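Local coordinates for protein putative aminomethyltransferase (Leptospirillum rubarum, PDB 3TTG) that is a putative aminomethyltransferase, probably binding a folate cofactor as its relatives in the glycine cleavage T-protein family do, at residues 46-51 against 126-131; 294-299 against 339-344; 309-314 against 325-330. All blocks are in the same frame, centred on the assembly; numbering follows the deposited sequence.

Interaction 1: 46-51 against 126-131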
loop_
_atom_site.group_PDB
_atom_site.type_symbol
_atom_site.label_atom_id
_atom_site.label_comp_id
_atom_site.label_asym_id
_atom_site.label_seq_id
_atom_site.Cartn_x
_atom_site.Cartn_y
_atom_site.Cartn_z
ATOM N N PRO A 46 10.229 7.603 0.671
ATOM C CA PRO A 46 10.779 8.979 0.675
ATOM C C PRO A 46 9.780 10.005 1.216
ATOM O O PRO A 46 8.580 9.766 1.244
ATOM C CB PRO A 46 11.065 9.271 -0.831
ATOM C CG PRO A 46 11.055 7.926 -1.484
ATOM C CD PRO A 46 10.073 7.078 -0.702
ATOM N N SER A 47 10.293 11.138 1.675
ATOM C CA SER A 47 9.559 12.277 2.261
ATOM C C SER A 47 9.718 13.443 1.363
ATOM O O SER A 47 10.737 14.118 1.454
ATOM C CB SER A 47 10.146 12.604 3.649
ATOM O OG SER A 47 9.680 11.687 4.600
ATOM N N ILE A 48 8.763 13.686 0.470
ATOM C CA ILE A 48 8.887 14.747 -0.533
ATOM C C ILE A 48 7.962 15.864 -0.222
ATOM O O ILE A 48 6.763 15.640 -0.044
ATOM C CB ILE A 48 8.574 14.204 -1.950
ATOM C CG1 ILE A 48 9.365 12.947 -2.308
ATOM C CG2 ILE A 48 8.770 15.303 -3.011
ATOM C CD1 ILE A 48 10.958 13.124 -2.216
ATOM N N PHE A 49 8.477 17.081 -0.180
ATOM C CA PHE A 49 7.603 18.231 0.126
ATOM C C PHE A 49 7.467 19.137 -1.066
ATOM O O PHE A 49 8.421 19.322 -1.833
ATOM C CB PHE A 49 8.124 18.991 1.341
ATOM C CG PHE A 49 7.933 18.163 2.607
ATOM C CD1 PHE A 49 6.776 18.280 3.363
ATOM C CD2 PHE A 49 8.776 17.103 2.891
ATOM C CE1 PHE A 49 6.582 17.487 4.498
ATOM C CE2 PHE A 49 8.576 16.305 4.024
ATOM C CZ PHE A 49 7.472 16.481 4.799
ATOM N N VAL A 50 6.261 19.694 -1.240
ATOM C CA VAL A 50 5.971 20.630 -2.312
ATOM C C VAL A 50 5.444 21.936 -1.694
ATOM O O VAL A 50 4.424 21.956 -0.993
ATOM C CB VAL A 50 5.010 20.080 -3.372
ATOM C CG1 VAL A 50 4.906 21.055 -4.555
ATOM C CG2 VAL A 50 5.466 18.705 -3.840
ATOM N N GLU A 51 6.110 23.025 -2.010
ATOM C CA GLU A 51 5.735 24.346 -1.538
ATOM C C GLU A 51 5.565 25.292 -2.681
ATOM O O GLU A 51 5.910 24.963 -3.824
ATOM C CB GLU A 51 6.818 24.836 -0.572
ATOM C CG GLU A 51 8.089 25.331 -1.220
ATOM C CD GLU A 51 9.208 25.667 -0.239
ATOM O OE1 GLU A 51 9.987 26.601 -0.544
ATOM O OE2 GLU A 51 9.302 25.017 0.831
ATOM N N ALA A 126 5.964 26.613 -7.768
ATOM C CA ALA A 126 6.036 25.444 -6.901
ATOM C C ALA A 126 7.493 25.027 -6.821
ATOM O O ALA A 126 8.222 25.222 -7.773
ATOM C CB ALA A 126 5.151 24.305 -7.409
ATOM N N LYS A 127 7.907 24.473 -5.706
ATOM C CA LYS A 127 9.267 24.016 -5.477
ATOM C C LYS A 127 9.194 22.656 -4.782
ATOM O O LYS A 127 8.364 22.475 -3.913
ATOM C CB LYS A 127 10.043 25.070 -4.606
ATOM C CG LYS A 127 11.286 24.577 -3.826
ATOM C CD LYS A 127 12.511 24.288 -4.721
ATOM C CE LYS A 127 13.835 24.110 -3.967
ATOM N NZ LYS A 127 14.064 22.736 -3.420
ATOM N N ILE A 128 10.054 21.722 -5.167
ATOM C CA ILE A 128 10.075 20.376 -4.604
ATOM C C ILE A 128 11.317 20.208 -3.748
ATOM O O ILE A 128 12.395 20.599 -4.175
ATOM C CB ILE A 128 10.021 19.312 -5.743
ATOM C CG1 ILE A 128 8.725 19.457 -6.562
ATOM C CG2 ILE A 128 10.133 17.887 -5.155
ATOM C CD1 ILE A 128 8.913 19.060 -7.961
ATOM N N THR A 129 11.178 19.595 -2.574
ATOM C CA THR A 129 12.306 19.327 -1.644
ATOM C C THR A 129 12.242 17.907 -1.162
ATOM O O THR A 129 11.188 17.457 -0.741
ATOM C CB THR A 129 12.295 20.268 -0.438
ATOM O OG1 THR A 129 12.252 21.620 -0.927
ATOM C CG2 THR A 129 13.537 20.074 0.471
ATOM N N ASP A 130 13.357 17.199 -1.250
ATOM C CA ASP A 130 13.465 15.848 -0.785
ATOM C C ASP A 130 14.063 15.869 0.657
ATOM O O ASP A 130 15.240 16.210 0.851
ATOM C CB ASP A 130 14.333 15.078 -1.791
ATOM C CG ASP A 130 14.471 13.620 -1.458
ATOM O OD1 ASP A 130 14.057 13.220 -0.332
ATOM O OD2 ASP A 130 15.043 12.888 -2.279
HETATM N N MSE A 131 13.234 15.542 1.650
HETATM C CA MSE A 131 13.621 15.563 3.060
HETATM C C MSE A 131 13.852 14.154 3.614
HETATM O O MSE A 131 13.913 13.960 4.814
HETATM C CB MSE A 131 12.489 16.206 3.828
HETATM C CG MSE A 131 12.145 17.604 3.312
HETATM SE SE MSE A 131 13.299 18.835 4.072
HETATM C CE MSE A 131 12.202 19.051 5.649
#

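Interaction 2: 294-299 against 339-344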
loop_
_atom_site.group_PDB
_atom_site.type_symbol
_atom_site.label_atom_id
_atom_site.label_comp_id
_atom_site.label_asym_id
_atom_site.label_seq_id
_atom_site.Cartn_x
_atom_site.Cartn_y
_atom_site.Cartn_z
ATOM N N PHE A 294 8.442 -14.002 -10.476
ATOM C CA PHE A 294 7.197 -13.270 -10.600
ATOM C C PHE A 294 7.291 -12.155 -11.659
ATOM O O PHE A 294 8.351 -11.558 -11.813
ATOM C CB PHE A 294 6.834 -12.690 -9.266
ATOM C CG PHE A 294 6.490 -13.741 -8.245
ATOM C CD1 PHE A 294 5.219 -14.271 -8.182
ATOM C CD2 PHE A 294 7.468 -14.283 -7.429
ATOM C CE1 PHE A 294 4.913 -15.295 -7.302
ATOM C CE2 PHE A 294 7.163 -15.304 -6.540
ATOM C CZ PHE A 294 5.873 -15.788 -6.464
ATOM N N PRO A 295 6.190 -11.779 -12.340
ATOM C CA PRO A 295 4.831 -12.321 -12.229
ATOM C C PRO A 295 4.777 -13.683 -12.882
ATOM O O PRO A 295 5.559 -13.919 -13.793
ATOM C CB PRO A 295 3.973 -11.272 -12.961
ATOM C CG PRO A 295 4.915 -10.633 -13.952
ATOM C CD PRO A 295 6.263 -10.663 -13.314
ATOM N N VAL A 296 3.939 -14.598 -12.364
ATOM C CA VAL A 296 3.785 -15.930 -12.935
ATOM C C VAL A 296 2.451 -16.012 -13.603
ATOM O O VAL A 296 1.413 -15.691 -12.987
ATOM C CB VAL A 296 3.907 -17.090 -11.909
ATOM C CG1 VAL A 296 4.211 -18.415 -12.647
ATOM C CG2 VAL A 296 4.989 -16.811 -10.915
ATOM N N THR A 297 2.448 -16.563 -14.812
ATOM C CA THR A 297 1.200 -16.799 -15.546
ATOM C C THR A 297 0.387 -17.926 -14.941
ATOM O O THR A 297 0.948 -18.936 -14.533
ATOM C CB THR A 297 1.524 -17.130 -16.998
ATOM O OG1 THR A 297 2.184 -15.982 -17.442
ATOM C CG2 THR A 297 0.282 -17.389 -17.863
ATOM N N LEU A 298 -0.928 -17.733 -14.867
ATOM C CA LEU A 298 -1.864 -18.729 -14.395
ATOM C C LEU A 298 -2.637 -19.221 -15.597
ATOM O O LEU A 298 -2.957 -18.426 -16.467
ATOM C CB LEU A 298 -2.809 -18.176 -13.304
ATOM C CG LEU A 298 -2.130 -17.673 -12.033
ATOM C CD1 LEU A 298 -3.096 -16.974 -11.151
ATOM C CD2 LEU A 298 -1.476 -18.808 -11.301
ATOM N N PHE A 299 -2.931 -20.518 -15.657
ATOM C CA PHE A 299 -3.618 -21.137 -16.784
ATOM C C PHE A 299 -4.923 -21.770 -16.380
ATOM O O PHE A 299 -5.035 -22.352 -15.302
ATOM C CB PHE A 299 -2.716 -22.227 -17.423
ATOM C CG PHE A 299 -1.454 -21.660 -18.019
ATOM C CD1 PHE A 299 -1.423 -21.223 -19.333
ATOM C CD2 PHE A 299 -0.282 -21.602 -17.279
ATOM C CE1 PHE A 299 -0.246 -20.688 -19.889
ATOM C CE2 PHE A 299 0.881 -21.052 -17.819
ATOM C CZ PHE A 299 0.891 -20.585 -19.118
ATOM N N LEU A 339 -6.826 -22.766 -10.792
ATOM C CA LEU A 339 -5.944 -22.418 -11.914
ATOM C C LEU A 339 -4.617 -23.153 -11.743
ATOM O O LEU A 339 -4.271 -23.586 -10.647
ATOM C CB LEU A 339 -5.677 -20.911 -12.059
ATOM C CG LEU A 339 -6.877 -19.919 -12.325
ATOM C CD1 LEU A 339 -7.774 -20.409 -13.456
ATOM C CD2 LEU A 339 -7.647 -19.565 -11.043
ATOM N N LEU A 340 -3.848 -23.238 -12.823
ATOM C CA LEU A 340 -2.568 -23.898 -12.797
ATOM C C LEU A 340 -1.415 -22.948 -13.012
ATOM O O LEU A 340 -1.438 -22.077 -13.890
ATOM C CB LEU A 340 -2.555 -24.946 -13.906
ATOM C CG LEU A 340 -3.490 -26.100 -13.712
ATOM C CD1 LEU A 340 -3.741 -26.799 -15.035
ATOM C CD2 LEU A 340 -2.939 -27.076 -12.722
ATOM N N LEU A 341 -0.366 -23.179 -12.265
ATOM C CA LEU A 341 0.916 -22.537 -12.486
ATOM C C LEU A 341 1.644 -23.265 -13.677
ATOM O O LEU A 341 1.173 -24.330 -14.126
ATOM C CB LEU A 341 1.731 -22.559 -11.183
ATOM C CG LEU A 341 1.259 -21.525 -10.144
ATOM C CD1 LEU A 341 1.705 -21.964 -8.768
ATOM C CD2 LEU A 341 1.796 -20.130 -10.474
ATOM N N PRO A 342 2.756 -22.708 -14.206
ATOM C CA PRO A 342 3.406 -23.331 -15.383
ATOM C C PRO A 342 3.896 -24.785 -15.170
ATOM O O PRO A 342 3.944 -25.586 -16.118
ATOM C CB PRO A 342 4.579 -22.391 -15.683
ATOM C CG PRO A 342 4.153 -21.045 -15.142
ATOM C CD PRO A 342 3.339 -21.373 -13.904
ATOM N N ASP A 343 4.255 -25.123 -13.927
ATOM C CA ASP A 343 4.708 -26.481 -13.556
ATOM C C ASP A 343 3.550 -27.420 -13.085
ATOM O O ASP A 343 3.779 -28.539 -12.593
ATOM C CB ASP A 343 5.758 -26.363 -12.466
ATOM C CG ASP A 343 5.277 -25.927 -11.099
ATOM O OD1 ASP A 343 4.102 -25.383 -10.990
ATOM O OD2 ASP A 343 6.057 -26.073 -10.139
ATOM N N ALA A 344 2.308 -26.917 -13.232
ATOM C CA ALA A 344 1.039 -27.550 -12.951
ATOM C C ALA A 344 0.689 -27.636 -11.448
ATOM O O ALA A 344 -0.286 -28.282 -11.131
ATOM C CB ALA A 344 0.923 -28.889 -13.622
#

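Interaction 3: 309-314 against 325-330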
loop_
_atom_site.group_PDB
_atom_site.type_symbol
_atom_site.label_atom_id
_atom_site.label_comp_id
_atom_site.label_asym_id
_atom_site.label_seq_id
_atom_site.Cartn_x
_atom_site.Cartn_y
_atom_site.Cartn_z
ATOM N N ILE A 309 -2.592 -13.856 -13.536
ATOM C CA ILE A 309 -1.217 -13.729 -13.117
ATOM C C ILE A 309 -1.164 -13.672 -11.617
ATOM O O ILE A 309 -1.967 -12.996 -10.959
ATOM C CB ILE A 309 -0.488 -12.496 -13.728
ATOM C CG1 ILE A 309 -1.350 -11.286 -13.614
ATOM C CG2 ILE A 309 -0.089 -12.730 -15.204
ATOM C CD1 ILE A 309 -0.810 -10.096 -14.314
ATOM N N LEU A 310 -0.132 -14.293 -11.093
ATOM C CA LEU A 310 0.203 -14.279 -9.680
ATOM C C LEU A 310 1.370 -13.323 -9.539
ATOM O O LEU A 310 2.421 -13.525 -10.164
ATOM C CB LEU A 310 0.550 -15.688 -9.264
ATOM C CG LEU A 310 0.800 -15.944 -7.810
ATOM C CD1 LEU A 310 -0.507 -15.791 -6.988
ATOM C CD2 LEU A 310 1.419 -17.381 -7.629
ATOM N N THR A 311 1.236 -12.326 -8.647
ATOM C CA THR A 311 2.223 -11.239 -8.554
ATOM C C THR A 311 3.100 -11.347 -7.342
ATOM O O THR A 311 4.241 -10.842 -7.369
ATOM C CB THR A 311 1.538 -9.875 -8.687
ATOM O OG1 THR A 311 0.486 -9.713 -7.758
ATOM C CG2 THR A 311 0.985 -9.613 -10.077
ATOM N N ARG A 312 2.625 -11.997 -6.275
ATOM C CA ARG A 312 3.435 -12.220 -5.097
ATOM C C ARG A 312 2.820 -13.285 -4.259
ATOM O O ARG A 312 1.579 -13.536 -4.316
ATOM C CB ARG A 312 3.696 -10.937 -4.231
ATOM C CG ARG A 312 2.594 -10.496 -3.255
ATOM C CD ARG A 312 3.067 -9.350 -2.400
ATOM N NE ARG A 312 2.234 -9.141 -1.208
ATOM C CZ ARG A 312 1.360 -8.156 -1.008
ATOM N NH1 ARG A 312 1.178 -7.218 -1.922
ATOM N NH2 ARG A 312 0.743 -8.048 0.139
ATOM N N THR A 313 3.672 -13.904 -3.447
ATOM C CA THR A 313 3.200 -14.902 -2.495
ATOM C C THR A 313 3.879 -14.718 -1.150
ATOM O O THR A 313 4.980 -14.173 -1.059
ATOM C CB THR A 313 3.417 -16.391 -2.991
ATOM O OG1 THR A 313 4.799 -16.649 -3.173
ATOM C CG2 THR A 313 2.705 -16.719 -4.274
ATOM N N SER A 314 3.229 -15.228 -0.108
ATOM C CA SER A 314 3.783 -15.345 1.240
ATOM C C SER A 314 3.320 -16.666 1.828
ATOM O O SER A 314 2.267 -17.168 1.475
ATOM C CB SER A 314 3.327 -14.218 2.192
ATOM O OG SER A 314 3.917 -12.938 2.000
ATOM N N LEU A 325 -1.317 -12.866 -4.032
ATOM C CA LEU A 325 -2.130 -11.879 -4.710
ATOM C C LEU A 325 -1.778 -11.891 -6.209
ATOM O O LEU A 325 -0.672 -12.276 -6.627
ATOM C CB LEU A 325 -1.869 -10.492 -4.115
ATOM C CG LEU A 325 -2.250 -10.142 -2.679
ATOM C CD1 LEU A 325 -1.923 -8.624 -2.424
ATOM C CD2 LEU A 325 -3.723 -10.437 -2.396
ATOM N N GLY A 326 -2.700 -11.407 -6.981
ATOM C CA GLY A 326 -2.540 -11.270 -8.406
ATOM C C GLY A 326 -3.786 -10.783 -9.089
ATOM O O GLY A 326 -4.651 -10.179 -8.457
ATOM N N TYR A 327 -3.891 -11.077 -10.372
ATOM C CA TYR A 327 -4.977 -10.576 -11.207
ATOM C C TYR A 327 -5.635 -11.734 -11.854
ATOM O O TYR A 327 -4.936 -12.630 -12.358
ATOM C CB TYR A 327 -4.449 -9.565 -12.268
ATOM C CG TYR A 327 -4.040 -8.278 -11.614
ATOM C CD1 TYR A 327 -4.953 -7.246 -11.433
ATOM C CD2 TYR A 327 -2.751 -8.095 -11.145
ATOM C CE1 TYR A 327 -4.636 -6.140 -10.661
ATOM C CE2 TYR A 327 -2.388 -6.935 -10.471
ATOM C CZ TYR A 327 -3.336 -5.962 -10.227
ATOM O OH TYR A 327 -3.014 -4.778 -9.634
ATOM N N ILE A 328 -6.983 -11.737 -11.844
ATOM C CA ILE A 328 -7.754 -12.816 -12.448
ATOM C C ILE A 328 -8.666 -12.255 -13.533
ATOM O O ILE A 328 -9.364 -11.265 -13.302
ATOM C CB ILE A 328 -8.538 -13.609 -11.331
ATOM C CG1 ILE A 328 -8.993 -15.000 -11.802
ATOM C CG2 ILE A 328 -9.715 -12.853 -10.795
ATOM C CD1 ILE A 328 -7.897 -15.931 -12.063
ATOM N N LYS A 329 -8.706 -12.926 -14.685
ATOM C CA LYS A 329 -9.642 -12.575 -15.756
ATOM C C LYS A 329 -11.061 -12.847 -15.259
ATOM O O LYS A 329 -11.260 -13.687 -14.382
ATOM C CB LYS A 329 -9.353 -13.329 -17.076
ATOM C CG LYS A 329 -8.084 -12.909 -17.731
ATOM C CD LYS A 329 -7.860 -13.722 -19.025
ATOM C CE LYS A 329 -6.535 -13.315 -19.601
ATOM N NZ LYS A 329 -6.274 -13.951 -20.885
ATOM N N ARG A 330 -12.011 -12.026 -15.707
ATOM C CA ARG A 330 -13.416 -12.047 -15.267
ATOM C C ARG A 330 -14.075 -13.441 -15.261
ATOM O O ARG A 330 -14.781 -13.789 -14.309
ATOM C CB ARG A 330 -14.239 -11.133 -16.188
ATOM C CG ARG A 330 -15.624 -10.749 -15.681
ATOM C CD ARG A 330 -16.056 -9.468 -16.392
ATOM N NE ARG A 330 -17.384 -8.993 -15.999
ATOM C CZ ARG A 330 -17.859 -7.769 -16.241
ATOM N NH1 ARG A 330 -17.109 -6.865 -16.871
ATOM N NH2 ARG A 330 -19.082 -7.435 -15.843
#

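Interaction 1: 46-51 against 126-131
Ile48 and Ile128 meet on one face of an antiparallel beta pair, strand 48-51 against the outermost strand 127-130 of a five-stranded sheet in the folate-binding domain region. This face is packed tightly under helices. Ile48 CG2 touches Ile128 CG2 at 3.6 Å, with Val50 beside them, and branched side chains suit the layer because they fill it compactly: Ile48 rests on Val113 and Ile128 on Leu116 of helix 109-118, Val50 on Phe58 of helix 55-60. Ile48 CD1 also lies against the carboxylate carbon of Asp130, whose oxygens are engaged elsewhere, OD2 in a salt bridge with Arg109 and OD1 in a hydrogen bond with Ser132.

The loose part is the Glu51/Lys127 end of the other face. Lys127 is exposed and Glu51 partly so, which suits charged residues with long aliphatic stems. They run side by side in the same direction and touch through Glu51 CG and Lys127 CB, 3.9 Å apart, while Glu51 OE1 and Lys127 NZ stay 6.3 Å apart. Lys127 bends at chi2 and chi4, curling NZ back to Ile128 O at 2.8 Å, above the carbonyl plane. Five main-chain bonds run from Ser47/Met131 to Glu51/Lys127; that from Phe49 N to Thr129 O is nearly straight (177°). At the far end of this face packing is close again: selenomethionine Met131 crosses Phe49 at about a right angle and sets its CG 3.4 Å from Phe49 CD2.

Interaction 2: 294-299 against 339-344
Strand 296-299 and the segment 339-344 diverge strongly, with 121° between the directions of their touching parts, and only one antiparallel bridge joins them. Phe299 and Leu340 form that hydrogen-bonded pair: Phe299 N reaches Leu340 O at 2.8 Å, and Leu340 N returns to Phe299 O at 2.9 Å, each donor in the plane of its carbonyl. Beyond Leu340 the chain leaves the strand through Leu341 and Pro342 into a type I turn ending at Ala344, closed by the bond from Ala344 N to Leu341 O. A proline fits the second place of such a turn because its ring already fixes phi near the required value, here -60°.

On the buried side the leucines do the packing. Leu298 and Leu341 lie alongside each other and point the same way, their CD2 methyls 3.6 Å apart, and both rest on Val347 of strand 346-350. Val296 links these buried leucines to the exposed ring of Pro342 through one methyl: CG1, set anti to the backbone N (chi1 -161°), meets both Leu341 CD2 and the proline. Val296 CG1 comes to 3.3 Å from Pro342 CD, closer than carbons normally pack. Pro342 CD also lies 3.5 Å from Thr297 O, a buried carbonyl with no polar partner in the model.

On the other side Phe299 turns the edge of its ring to Leu340 O, while Thr297 CG2 sits over one face, 3.5 Å from the ring plane and nearer the rim than the centre. Strands 296-299 and 338-340 are the two outermost of a six-stranded antiparallel sheet, and their bridge joins its ends, as expected of the C-terminal barrel of glycine cleavage T-proteins.

Interaction 3: 309-314 against 325-330
The strand segments 309-314 and 325-329 run antiparallel, their axes 168° apart in direction and 4.5 Å at closest approach, and the register slips by one residue between Leu310 and Arg312. Before the slip, Ile309 and Tyr327 exchange two main-chain bonds, and Ile309 CG1 packs on Tyr327 CB at 3.8 Å. Gly326, with no side chain, lets its CA come within 4.3 Å of Leu310 CA and 3.1 Å of Ile309 O.

Thr311 and Arg312 both face Leu325, which makes this a classic beta bulge inside the hairpin of strands 306-316 and 321-329, part of the T-protein C-terminal barrel region. Leu325 O takes the N-H of Thr311 at 2.8 Å and, more weakly, that of Arg312 at 3.3 Å, while Leu325 N donates to Arg312 O.

Both bulge residues also bond to residues beyond the hairpin. Thr311 OG1 stands between its own backbone N and carbonyl carbon (chi1 54°), 3.5 Å from Gly326 CA, and is hydrogen-bonded to Glu236; its other branch, CG2, approaches the edge of the Tyr327 ring. That ring stacks with Phe241, and its hydroxyl bonds to the main-chain O of Glu236. Arg312, extended from CG to NE, lies beside Leu325, and CD1 of the leucine sits over one face of the guanidinium, 3.3 Å from its plane and off-centre. The nitrogens of this buried group are well supplied: NH1 pairs with Glu236 in a salt bridge, and NH2 bonds to Ile230 O and Thr226 OG1, which probably fixes the rotation of the plane against the leucine methyl.

Interaction 1 comes first along the chain, both its segments preceding the others. It lies on the opposite side of the chain's centre from the other two, its centre 41 Å from that of interaction 2 and 34 Å from that of interaction 3. Those two share a six-stranded antiparallel sheet, their centres 10 Å apart, and both strands of interaction 3 fall between the segments of interaction 2 in sequence. Strands 296-299 and 306-316 are neighbours there, linked by a probable hydrogen bond from Leu310 N to Val296 O. Interaction 1 thus holds the edge of a sheet in the folate-binding region, while interactions 2 and 3 build one barrel-type sheet in the C-terminal region.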